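Local atomic coordinates of aspartokinase (PDB entry 3L76), a protein that probably catalyses the ATP-dependent phosphorylation of aspartate to 4-phospho-L-aspartate, and binds lysine and threonine between its ACT domains. Residues 376-386 with 454-463; 265-276 with 347-358. All coordinates share one frame; numbering follows the deposited sequence. Where two conformers were deposited one is given.

Contact 1 of 2, residues 376-386 with 454-463. With THR (threonine), chain D.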
loop_
_atom_site.group_PDB
_atom_site.type_symbol
_atom_site.label_atom_id
_atom_site.label_comp_id
_atom_site.label_asym_id
_atom_site.label_seq_id
_atom_site.Cartn_x
_atom_site.Cartn_y
_atom_site.Cartn_z
ATOM N N PHE A 376 -10.865 -1.599 40.331
ATOM C CA PHE A 376 -10.579 -1.313 41.748
ATOM C C PHE A 376 -10.616 0.172 42.089
ATOM O O PHE A 376 -11.138 0.556 43.133
ATOM C CB PHE A 376 -9.229 -1.920 42.171
ATOM C CG PHE A 376 -9.089 -3.399 41.837
ATOM C CD1 PHE A 376 -10.218 -4.207 41.660
ATOM C CD2 PHE A 376 -7.836 -3.976 41.698
ATOM C CE1 PHE A 376 -10.089 -5.567 41.357
ATOM C CE2 PHE A 376 -7.687 -5.333 41.392
ATOM C CZ PHE A 376 -8.802 -6.133 41.223
ATOM N N LYS A 377 -10.076 1.011 41.210
ATOM C CA LYS A 377 -10.109 2.460 41.426
ATOM C C LYS A 377 -11.546 2.992 41.415
ATOM O O LYS A 377 -11.932 3.780 42.273
ATOM C CB LYS A 377 -9.276 3.188 40.368
ATOM C CG LYS A 377 -9.348 4.712 40.445
ATOM C CD LYS A 377 -8.895 5.373 39.131
ATOM C CE LYS A 377 -9.189 6.878 39.106
ATOM N NZ LYS A 377 -8.467 7.624 40.180
ATOM N N THR A 378 -12.336 2.550 40.439
ATOM C CA THR A 378 -13.728 2.966 40.332
ATOM C C THR A 378 -14.501 2.686 41.612
ATOM O O THR A 378 -15.215 3.552 42.101
ATOM C CB THR A 378 -14.429 2.275 39.160
ATOM O OG1 THR A 378 -13.674 2.496 37.970
ATOM C CG2 THR A 378 -15.819 2.842 38.968
ATOM N N LEU A 379 -14.365 1.473 42.139
ATOM C CA LEU A 379 -14.989 1.108 43.411
ATOM C C LEU A 379 -14.430 1.924 44.573
ATOM O O LEU A 379 -15.176 2.445 45.410
ATOM C CB LEU A 379 -14.830 -0.387 43.687
ATOM C CG LEU A 379 -15.488 -1.288 42.633
ATOM C CD1 LEU A 379 -15.282 -2.728 42.950
ATOM C CD2 LEU A 379 -16.958 -0.991 42.513
ATOM N N ALA A 380 -13.111 2.045 44.620
ATOM C CA ALA A 380 -12.484 2.856 45.666
ATOM C C ALA A 380 -12.966 4.297 45.628
ATOM O O ALA A 380 -13.228 4.896 46.667
ATOM C CB ALA A 380 -10.975 2.808 45.562
ATOM N N ASP A 381 -13.078 4.862 44.432
ATOM C CA ASP A 381 -13.457 6.268 44.315
ATOM C C ASP A 381 -14.876 6.476 44.797
ATOM O O ASP A 381 -15.245 7.576 45.199
ATOM C CB ASP A 381 -13.308 6.777 42.884
ATOM C CG ASP A 381 -11.864 6.941 42.475
ATOM O OD1 ASP A 381 -11.018 7.171 43.366
ATOM O OD2 ASP A 381 -11.584 6.836 41.264
ATOM N N VAL A 382 -15.674 5.414 44.783
ATOM C CA VAL A 382 -17.051 5.545 45.228
ATOM C C VAL A 382 -17.238 4.959 46.650
ATOM O O VAL A 382 -18.354 4.764 47.140
ATOM C CB VAL A 382 -18.041 4.999 44.147
ATOM C CG1 VAL A 382 -18.302 3.520 44.318
ATOM C CG2 VAL A 382 -19.328 5.793 44.145
ATOM N N GLY A 383 -16.110 4.712 47.313
ATOM C CA GLY A 383 -16.091 4.297 48.696
ATOM C C GLY A 383 -16.416 2.840 49.010
ATOM O O GLY A 383 -16.645 2.510 50.160
ATOM N N VAL A 384 -16.449 1.950 48.026
ATOM C CA VAL A 384 -16.808 0.570 48.348
ATOM C C VAL A 384 -15.589 -0.333 48.505
ATOM O O VAL A 384 -14.708 -0.358 47.648
ATOM C CB VAL A 384 -17.904 -0.049 47.408
ATOM C CG1 VAL A 384 -18.564 1.018 46.553
ATOM C CG2 VAL A 384 -17.365 -1.168 46.569
ATOM N N ASN A 385 -15.547 -1.039 49.634
ATOM C CA ASN A 385 -14.446 -1.920 49.968
ATOM C C ASN A 385 -14.579 -3.262 49.259
ATOM O O ASN A 385 -15.666 -3.831 49.199
ATOM C CB ASN A 385 -14.386 -2.146 51.489
ATOM C CG ASN A 385 -13.218 -3.030 51.898
ATOM O OD1 ASN A 385 -12.066 -2.610 51.840
ATOM N ND2 ASN A 385 -13.512 -4.268 52.286
ATOM N N ILE A 386 -13.462 -3.771 48.746
ATOM C CA ILE A 386 -13.435 -5.072 48.094
ATOM C C ILE A 386 -13.058 -6.160 49.104
ATOM O O ILE A 386 -11.990 -6.118 49.697
ATOM C CB ILE A 386 -12.418 -5.087 46.937
ATOM C CG1 ILE A 386 -12.674 -3.910 45.992
ATOM C CG2 ILE A 386 -12.443 -6.454 46.224
ATOM C CD1 ILE A 386 -11.603 -3.698 44.956
ATOM N N ASP A 454 -7.245 -3.750 54.850
ATOM C CA ASP A 454 -8.547 -4.033 54.272
ATOM C C ASP A 454 -9.447 -2.778 54.267
ATOM O O ASP A 454 -10.441 -2.692 54.986
ATOM C CB ASP A 454 -9.213 -5.226 54.981
ATOM C CG ASP A 454 -10.493 -5.679 54.280
ATOM O OD1 ASP A 454 -10.570 -5.480 53.060
ATOM O OD2 ASP A 454 -11.416 -6.225 54.921
ATOM N N ARG A 455 -9.072 -1.807 53.447
ATOM C CA ARG A 455 -9.830 -0.566 53.296
ATOM C C ARG A 455 -9.824 -0.156 51.833
ATOM O O ARG A 455 -8.923 -0.537 51.091
ATOM C CB ARG A 455 -9.220 0.547 54.153
ATOM C CG ARG A 455 -7.726 0.752 53.926
ATOM C CD ARG A 455 -7.200 1.893 54.770
ATOM N NE ARG A 455 -5.816 1.682 55.179
ATOM C CZ ARG A 455 -4.878 2.616 55.116
ATOM N NH1 ARG A 455 -5.182 3.817 54.648
ATOM N NH2 ARG A 455 -3.643 2.352 55.512
ATOM N N PRO A 456 -10.823 0.639 51.409
ATOM C CA PRO A 456 -10.947 1.016 49.993
ATOM C C PRO A 456 -9.694 1.662 49.414
ATOM O O PRO A 456 -9.004 2.400 50.118
ATOM C CB PRO A 456 -12.114 2.006 49.995
ATOM C CG PRO A 456 -12.941 1.612 51.225
ATOM C CD PRO A 456 -11.880 1.255 52.237
ATOM N N GLY A 457 -9.399 1.360 48.151
ATOM C CA GLY A 457 -8.290 1.979 47.453
ATOM C C GLY A 457 -6.944 1.266 47.523
ATOM O O GLY A 457 -6.029 1.584 46.767
ATOM N N MET A 458 -6.809 0.298 48.420
ATOM C CA MET A 458 -5.537 -0.402 48.562
ATOM C C MET A 458 -5.177 -1.222 47.320
ATOM O O MET A 458 -4.107 -1.038 46.757
ATOM C CB MET A 458 -5.529 -1.253 49.829
ATOM C CG MET A 458 -5.709 -0.439 51.107
ATOM S SD MET A 458 -4.364 0.755 51.377
ATOM C CE MET A 458 -5.157 2.280 50.945
ATOM N N ALA A 459 -6.071 -2.109 46.887
ATOM C CA ALA A 459 -5.863 -2.865 45.649
ATOM C C ALA A 459 -5.701 -1.942 44.440
ATOM O O ALA A 459 -4.901 -2.204 43.547
ATOM C CB ALA A 459 -7.022 -3.836 45.407
ATOM N N ALA A 460 -6.496 -0.881 44.401
ATOM C CA ALA A 460 -6.391 0.114 43.345
ATOM C C ALA A 460 -4.969 0.630 43.235
ATOM O O ALA A 460 -4.386 0.651 42.149
ATOM C CB ALA A 460 -7.363 1.283 43.586
ATOM N N GLN A 461 -4.403 1.038 44.362
ATOM C CA GLN A 461 -3.086 1.663 44.332
ATOM C C GLN A 461 -1.953 0.693 43.974
ATOM O O GLN A 461 -0.985 1.079 43.327
ATOM C CB GLN A 461 -2.819 2.481 45.609
ATOM C CG GLN A 461 -1.841 1.891 46.603
ATOM C CD GLN A 461 -1.740 2.747 47.853
ATOM O OE1 GLN A 461 -2.619 3.567 48.126
ATOM N NE2 GLN A 461 -0.669 2.564 48.615
ATOM N N LEU A 462 -2.108 -0.570 44.346
ATOM C CA LEU A 462 -1.098 -1.569 44.038
ATOM C C LEU A 462 -1.142 -1.938 42.568
ATOM O O LEU A 462 -0.112 -2.032 41.903
ATOM C CB LEU A 462 -1.308 -2.815 44.892
ATOM C CG LEU A 462 -1.106 -2.617 46.395
ATOM C CD1 LEU A 462 -1.789 -3.712 47.161
ATOM C CD2 LEU A 462 0.378 -2.531 46.748
ATOM N N PHE A 463 -2.344 -2.142 42.053
ATOM C CA PHE A 463 -2.482 -2.556 40.670
ATOM C C PHE A 463 -2.380 -1.407 39.683
ATOM O O PHE A 463 -1.968 -1.628 38.543
ATOM C CB PHE A 463 -3.721 -3.423 40.463
ATOM C CG PHE A 463 -3.589 -4.750 41.090
ATOM C CD1 PHE A 463 -2.847 -5.732 40.478
ATOM C CD2 PHE A 463 -4.140 -5.004 42.326
ATOM C CE1 PHE A 463 -2.680 -6.959 41.077
ATOM C CE2 PHE A 463 -3.964 -6.223 42.925
ATOM C CZ PHE A 463 -3.227 -7.198 42.303
HETATM N N THR D . -10.105 -4.144 50.789
HETATM C CA THR D . -9.011 -3.603 49.985
HETATM C C THR D . -9.571 -2.686 48.910
HETATM O O THR D . -10.799 -2.625 48.713
HETATM C CB THR D . -8.182 -4.701 49.306
HETATM O OG1 THR D . -9.029 -5.468 48.433
HETATM C CG2 THR D . -7.525 -5.618 50.357
HETATM O OXT THR D . -8.793 -1.994 48.239
#
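Phe376 reaches across to helix 458-463 and sets the edge of its ring toward the face of Phe463, an offset edge-to-face pair with centroids 5.7 Å apart. Its CG stands anti to the carbonyl carbon (chi1 -52°), which carries the ring past the methyl of Ala459 while Phe376 CB rests on the backbone of Ala460. One turn on, Ala380 CB comes within 3.4 Å of Gly457 N; with Ala460 also small, alanine and glycine let the axes of helices 376-381 and 458-463 come within 8.1 Å, their directions 144° apart. At the N-cap, Gly457, a CB would collide with the carbonyl oxygen of Pro456. A Schellman motif with Gly383 as C-prime residue then ends helix 376-381, and the chain turns toward Pro456, whose CG lies near Gly383 O.

Asn385 holds its CG anti to the backbone N (chi1 -178°), bringing the amide to Asp454 and the bound threonine. Its OD1 accepts from the ligand N at 2.7 Å, while ND2 gives a hydrogen bond of 3.3 Å to Asp454 OD1, arriving from above the carboxylate plane. With alanine in place of Asn385, the ligand amino group would probably lose one of its acceptors and Asp454 OD1 its amide donor. Ile386 works through its backbone: N donates to threonine O at 2.9 Å, and O accepts from the ligand N. Asp454 OD1 also takes the ligand N, and Ala459 N donates to OXT. Acceptors thus gather round the ammonium group and backbone donors meet the carboxylate, a pocket matched to a free amino acid.

Contact 2 of 2, residues 265-276 with 347-358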
loop_
_atom_site.group_PDB
_atom_site.type_symbol
_atom_site.label_atom_id
_atom_site.label_comp_id
_atom_site.label_asym_id
_atom_site.label_seq_id
_atom_site.Cartn_x
_atom_site.Cartn_y
_atom_site.Cartn_z
ATOM N N GLU A 265 -21.548 -7.027 35.453
ATOM C CA GLU A 265 -22.451 -8.044 35.996
ATOM C C GLU A 265 -22.694 -7.902 37.495
ATOM O O GLU A 265 -21.811 -7.468 38.227
ATOM C CB GLU A 265 -21.927 -9.427 35.664
ATOM C CG GLU A 265 -21.956 -9.705 34.187
ATOM C CD GLU A 265 -21.176 -10.932 33.793
ATOM O OE1 GLU A 265 -20.599 -11.574 34.677
ATOM O OE2 GLU A 265 -21.127 -11.255 32.589
ATOM N N TYR A 266 -23.901 -8.259 37.941
ATOM C CA TYR A 266 -24.280 -8.131 39.345
ATOM C C TYR A 266 -25.186 -9.273 39.753
ATOM O O TYR A 266 -26.170 -9.528 39.085
ATOM C CB TYR A 266 -24.974 -6.793 39.609
ATOM C CG TYR A 266 -25.754 -6.709 40.917
ATOM C CD1 TYR A 266 -25.150 -6.952 42.149
ATOM C CD2 TYR A 266 -27.087 -6.357 40.913
ATOM C CE1 TYR A 266 -25.871 -6.850 43.341
ATOM C CE2 TYR A 266 -27.805 -6.258 42.082
ATOM C CZ TYR A 266 -27.199 -6.504 43.288
ATOM O OH TYR A 266 -27.937 -6.406 44.443
ATOM N N ASP A 267 -24.849 -9.944 40.856
ATOM C CA ASP A 267 -25.619 -11.089 41.357
ATOM C C ASP A 267 -25.785 -11.002 42.866
ATOM O O ASP A 267 -24.829 -11.170 43.632
ATOM C CB ASP A 267 -24.934 -12.401 40.979
ATOM C CG ASP A 267 -25.689 -13.623 41.452
ATOM O OD1 ASP A 267 -26.737 -13.486 42.124
ATOM O OD2 ASP A 267 -25.213 -14.730 41.146
ATOM N N ALA A 268 -27.006 -10.747 43.299
ATOM C CA ALA A 268 -27.263 -10.545 44.722
ATOM C C ALA A 268 -27.583 -11.857 45.453
ATOM O O ALA A 268 -27.548 -11.924 46.685
ATOM C CB ALA A 268 -28.379 -9.523 44.923
ATOM N N ASP A 269 -27.887 -12.898 44.688
ATOM C CA ASP A 269 -28.243 -14.180 45.264
ATOM C C ASP A 269 -26.963 -14.958 45.565
ATOM O O ASP A 269 -26.617 -15.924 44.878
ATOM C CB ASP A 269 -29.157 -14.943 44.306
ATOM C CG ASP A 269 -29.740 -16.193 44.924
ATOM O OD1 ASP A 269 -29.640 -16.365 46.159
ATOM O OD2 ASP A 269 -30.288 -17.003 44.157
ATOM N N GLN A 270 -26.259 -14.501 46.598
ATOM C CA GLN A 270 -24.944 -15.023 46.959
ATOM C C GLN A 270 -24.807 -15.068 48.480
ATOM O O GLN A 270 -25.315 -14.199 49.180
ATOM C CB GLN A 270 -23.826 -14.137 46.366
ATOM C CG GLN A 270 -23.726 -14.152 44.851
ATOM C CD GLN A 270 -22.750 -15.201 44.314
ATOM O OE1 GLN A 270 -21.738 -15.510 44.946
ATOM N NE2 GLN A 270 -23.046 -15.737 43.130
ATOM N N ALA A 271 -24.123 -16.090 48.973
ATOM C CA ALA A 271 -23.785 -16.207 50.394
ATOM C C ALA A 271 -22.482 -16.996 50.534
ATOM O O ALA A 271 -22.259 -17.988 49.834
ATOM C CB ALA A 271 -24.912 -16.882 51.178
ATOM N N LYS A 272 -21.624 -16.544 51.438
ATOM C CA LYS A 272 -20.304 -17.142 51.600
ATOM C C LYS A 272 -20.239 -18.189 52.727
ATOM O O LYS A 272 -20.722 -17.974 53.852
ATOM C CB LYS A 272 -19.247 -16.050 51.836
ATOM C CG LYS A 272 -17.818 -16.576 51.965
ATOM C CD LYS A 272 -16.889 -15.553 52.584
ATOM C CE LYS A 272 -17.182 -15.353 54.057
ATOM N NZ LYS A 272 -16.200 -14.447 54.736
ATOM N N VAL A 273 -19.650 -19.331 52.396
ATOM C CA VAL A 273 -19.135 -20.240 53.392
ATOM C C VAL A 273 -17.610 -20.296 53.260
ATOM O O VAL A 273 -17.080 -20.469 52.173
ATOM C CB VAL A 273 -19.699 -21.661 53.232
ATOM C CG1 VAL A 273 -19.165 -22.535 54.324
ATOM C CG2 VAL A 273 -21.227 -21.655 53.256
ATOM N N ALA A 274 -16.901 -20.142 54.370
ATOM C CA ALA A 274 -15.454 -20.302 54.350
ATOM C C ALA A 274 -15.008 -21.304 55.420
ATOM O O ALA A 274 -15.506 -21.291 56.553
ATOM C CB ALA A 274 -14.759 -18.941 54.544
ATOM N N LEU A 275 -14.102 -22.193 55.030
ATOM C CA LEU A 275 -13.367 -23.033 55.965
ATOM C C LEU A 275 -12.001 -22.416 56.214
ATOM O O LEU A 275 -11.189 -22.326 55.303
ATOM C CB LEU A 275 -13.177 -24.427 55.388
ATOM C CG LEU A 275 -13.875 -25.538 56.166
ATOM C CD1 LEU A 275 -13.475 -26.885 55.601
ATOM C CD2 LEU A 275 -13.539 -25.446 57.658
ATOM N N LEU A 276 -11.759 -21.988 57.447
ATOM C CA LEU A 276 -10.518 -21.312 57.812
ATOM C C LEU A 276 -9.472 -22.271 58.372
ATOM O O LEU A 276 -9.809 -23.239 59.057
ATOM C CB LEU A 276 -10.813 -20.256 58.874
ATOM C CG LEU A 276 -11.864 -19.208 58.544
ATOM C CD1 LEU A 276 -12.151 -18.380 59.774
ATOM C CD2 LEU A 276 -11.407 -18.336 57.373
ATOM N N ALA A 347 -9.585 -25.772 61.013
ATOM C CA ALA A 347 -10.773 -25.989 60.201
ATOM C C ALA A 347 -12.060 -25.478 60.864
ATOM O O ALA A 347 -12.907 -26.264 61.271
ATOM C CB ALA A 347 -10.893 -27.462 59.880
ATOM N N GLU A 348 -12.193 -24.161 60.964
ATOM C CA GLU A 348 -13.330 -23.502 61.599
ATOM C C GLU A 348 -14.183 -22.887 60.496
ATOM O O GLU A 348 -13.652 -22.410 59.494
ATOM C CB GLU A 348 -12.818 -22.438 62.575
ATOM C CG GLU A 348 -13.773 -21.295 62.886
ATOM C CD GLU A 348 -13.053 -20.076 63.452
ATOM O OE1 GLU A 348 -13.748 -19.116 63.855
ATOM O OE2 GLU A 348 -11.798 -20.081 63.485
ATOM N N ILE A 349 -15.499 -22.909 60.668
ATOM C CA ILE A 349 -16.404 -22.462 59.621
ATOM C C ILE A 349 -16.992 -21.078 59.917
ATOM O O ILE A 349 -17.376 -20.791 61.054
ATOM C CB ILE A 349 -17.516 -23.503 59.379
ATOM C CG1 ILE A 349 -16.897 -24.847 58.989
ATOM C CG2 ILE A 349 -18.490 -23.035 58.309
ATOM C CD1 ILE A 349 -16.319 -25.617 60.175
ATOM N N ILE A 350 -17.031 -20.218 58.891
ATOM C CA ILE A 350 -17.715 -18.932 58.995
ATOM C C ILE A 350 -18.636 -18.773 57.805
ATOM O O ILE A 350 -18.532 -19.504 56.817
ATOM C CB ILE A 350 -16.759 -17.737 59.098
ATOM C CG1 ILE A 350 -16.092 -17.471 57.739
ATOM C CG2 ILE A 350 -15.766 -17.951 60.242
ATOM C CD1 ILE A 350 -14.855 -16.600 57.804
ATOM N N VAL A 351 -19.528 -17.800 57.900
ATOM C CA VAL A 351 -20.631 -17.702 56.976
ATOM C C VAL A 351 -20.938 -16.218 56.850
ATOM O O VAL A 351 -20.806 -15.483 57.821
ATOM C CB VAL A 351 -21.816 -18.541 57.532
ATOM C CG1 VAL A 351 -22.735 -17.688 58.387
ATOM C CG2 VAL A 351 -22.548 -19.203 56.437
ATOM N N GLU A 352 -21.293 -15.760 55.652
ATOM C CA GLU A 352 -21.550 -14.334 55.444
ATOM C C GLU A 352 -22.707 -14.138 54.469
ATOM O O GLU A 352 -22.615 -14.508 53.301
ATOM C CB GLU A 352 -20.282 -13.642 54.943
ATOM C CG GLU A 352 -20.345 -12.115 54.929
ATOM C CD GLU A 352 -19.185 -11.499 54.198
ATOM O OE1 GLU A 352 -18.345 -12.249 53.648
ATOM O OE2 GLU A 352 -19.122 -10.260 54.164
ATOM N N LYS A 353 -23.799 -13.555 54.951
ATOM C CA LYS A 353 -25.039 -13.560 54.182
ATOM C C LYS A 353 -25.247 -12.322 53.305
ATOM O O LYS A 353 -25.945 -12.396 52.288
ATOM C CB LYS A 353 -26.233 -13.762 55.114
ATOM C CG LYS A 353 -27.347 -14.637 54.509
ATOM C CD LYS A 353 -28.580 -13.840 54.072
ATOM C CE LYS A 353 -29.700 -14.772 53.634
ATOM N NZ LYS A 353 -30.939 -14.026 53.246
ATOM N N GLY A 354 -24.652 -11.189 53.680
ATOM C CA GLY A 354 -25.057 -9.934 53.053
ATOM C C GLY A 354 -24.109 -9.426 51.995
ATOM O O GLY A 354 -23.663 -8.291 52.047
ATOM N N ILE A 355 -23.784 -10.285 51.046
ATOM C CA ILE A 355 -22.814 -9.965 50.021
ATOM C C ILE A 355 -23.466 -9.911 48.634
ATOM O O ILE A 355 -24.583 -10.400 48.425
ATOM C CB ILE A 355 -21.707 -11.022 49.973
ATOM C CG1 ILE A 355 -22.321 -12.412 49.773
ATOM C CG2 ILE A 355 -20.886 -10.958 51.230
ATOM C CD1 ILE A 355 -21.312 -13.514 49.526
ATOM N N ALA A 356 -22.752 -9.313 47.690
ATOM C CA ALA A 356 -23.128 -9.374 46.289
ATOM C C ALA A 356 -21.869 -9.665 45.509
ATOM O O ALA A 356 -20.756 -9.366 45.962
ATOM C CB ALA A 356 -23.765 -8.066 45.824
ATOM N N LYS A 357 -22.039 -10.274 44.345
ATOM C CA LYS A 357 -20.935 -10.437 43.414
ATOM C C LYS A 357 -21.072 -9.454 42.251
ATOM O O LYS A 357 -22.127 -9.374 41.609
ATOM C CB LYS A 357 -20.886 -11.865 42.895
ATOM C CG LYS A 357 -19.729 -12.090 41.954
ATOM C CD LYS A 357 -19.738 -13.493 41.344
ATOM C CE LYS A 357 -21.047 -13.780 40.618
ATOM N NZ LYS A 357 -20.911 -15.002 39.800
ATOM N N ILE A 358 -20.028 -8.674 42.006
ATOM C CA ILE A 358 -19.999 -7.822 40.821
ATOM C C ILE A 358 -18.819 -8.210 39.959
ATOM O O ILE A 358 -17.823 -8.731 40.456
ATOM C CB ILE A 358 -19.928 -6.325 41.149
ATOM C CG1 ILE A 358 -18.667 -6.024 41.951
ATOM C CG2 ILE A 358 -21.155 -5.894 41.917
ATOM C CD1 ILE A 358 -18.610 -4.605 42.435
HETATM O O HOH W 1 -23.674 -15.581 39.328
#
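Strands 265-267 and 271-276 run antiparallel to strands 355-358 and 348-352, and paired backbone hydrogen bonds join Asp267 with Lys357, Lys272 with Glu352, Ala274 with Ile350 and Leu276 with Glu348. Beside Leu276 the partner strand takes up an extra residue, Ala347 with Glu348, as a G1 beta bulge. Tyr266 brings the edge of its ring to Ala356 CB, 3.5 Å from CE1; a small alanine suits a neighbour of this broad ring, which packs on helix 405-415.

The charged ends of Asp267 and Lys357 stop short of a salt bridge; a water lies between Asp267 OD2 and Lys357 NZ and appears to bridge them, and the ammonium group has salt bridges to Asp300 and Glu565. Asp267 OD1 also takes Asp269 N in an Asx turn, while Gln270 NE2 reaches Asp267 OD2 at 3.1 Å, approaching from above the carboxylate plane; the same amide nitrogen also binds Asp300. Such shared partners probably hold the carboxylate in place where the chain leaves the regular strand. Ile355 fills the break between strand pairs, its CD1 3.6 Å from Lys272 N.

Lys272, bent at chi3 (71°), folds back into a salt bridge of 3.3 Å between its NZ and Glu352 OE1, whose hydrogen bond is weak; its ammonium group is also bound by Gln480. Beyond it, Ala274 CB lies against Ile350 CG1, and Leu276 CD1 meets Ile350 CG2 at 3.7 Å, the two side chains crossing at about a right angle. On the other face Val273, Leu275, Ile349 and Val351 offer branched, apolar side chains, several of which pack on helix 323-333. The ACT topology, beta-alpha-beta-beta-alpha-beta, lays its helices on one face of an antiparallel sheet; here strand 348-361 joins two such sheets, one beside helix 323-333 and the other beside helix 405-415.

Following the chain from strands 263-267 and 271-279, contact 2 closes the first loop when strand 348-361 returns alongside them, after the intervening helices 284-294 and 323-333. That strand leads on into helix 371-381, which opens contact 1; the second loop closes between segments 376-386 and 454-463, 68 residues apart at their nearest ends. The loops therefore follow in series, neither nesting nor crossing. In contact 2 the one long strand 348-361 pairs with 271-279 beside helix 323-333 and with 263-267 beside helix 405-415, tying together the sheets of the first two ACT units, whereas contact 1 brings the second and third ranges together around threonine. Their centres are about 19 Å apart, yet they touch where Leu379 CD1 packs 3.9 Å from Ile358 CD1.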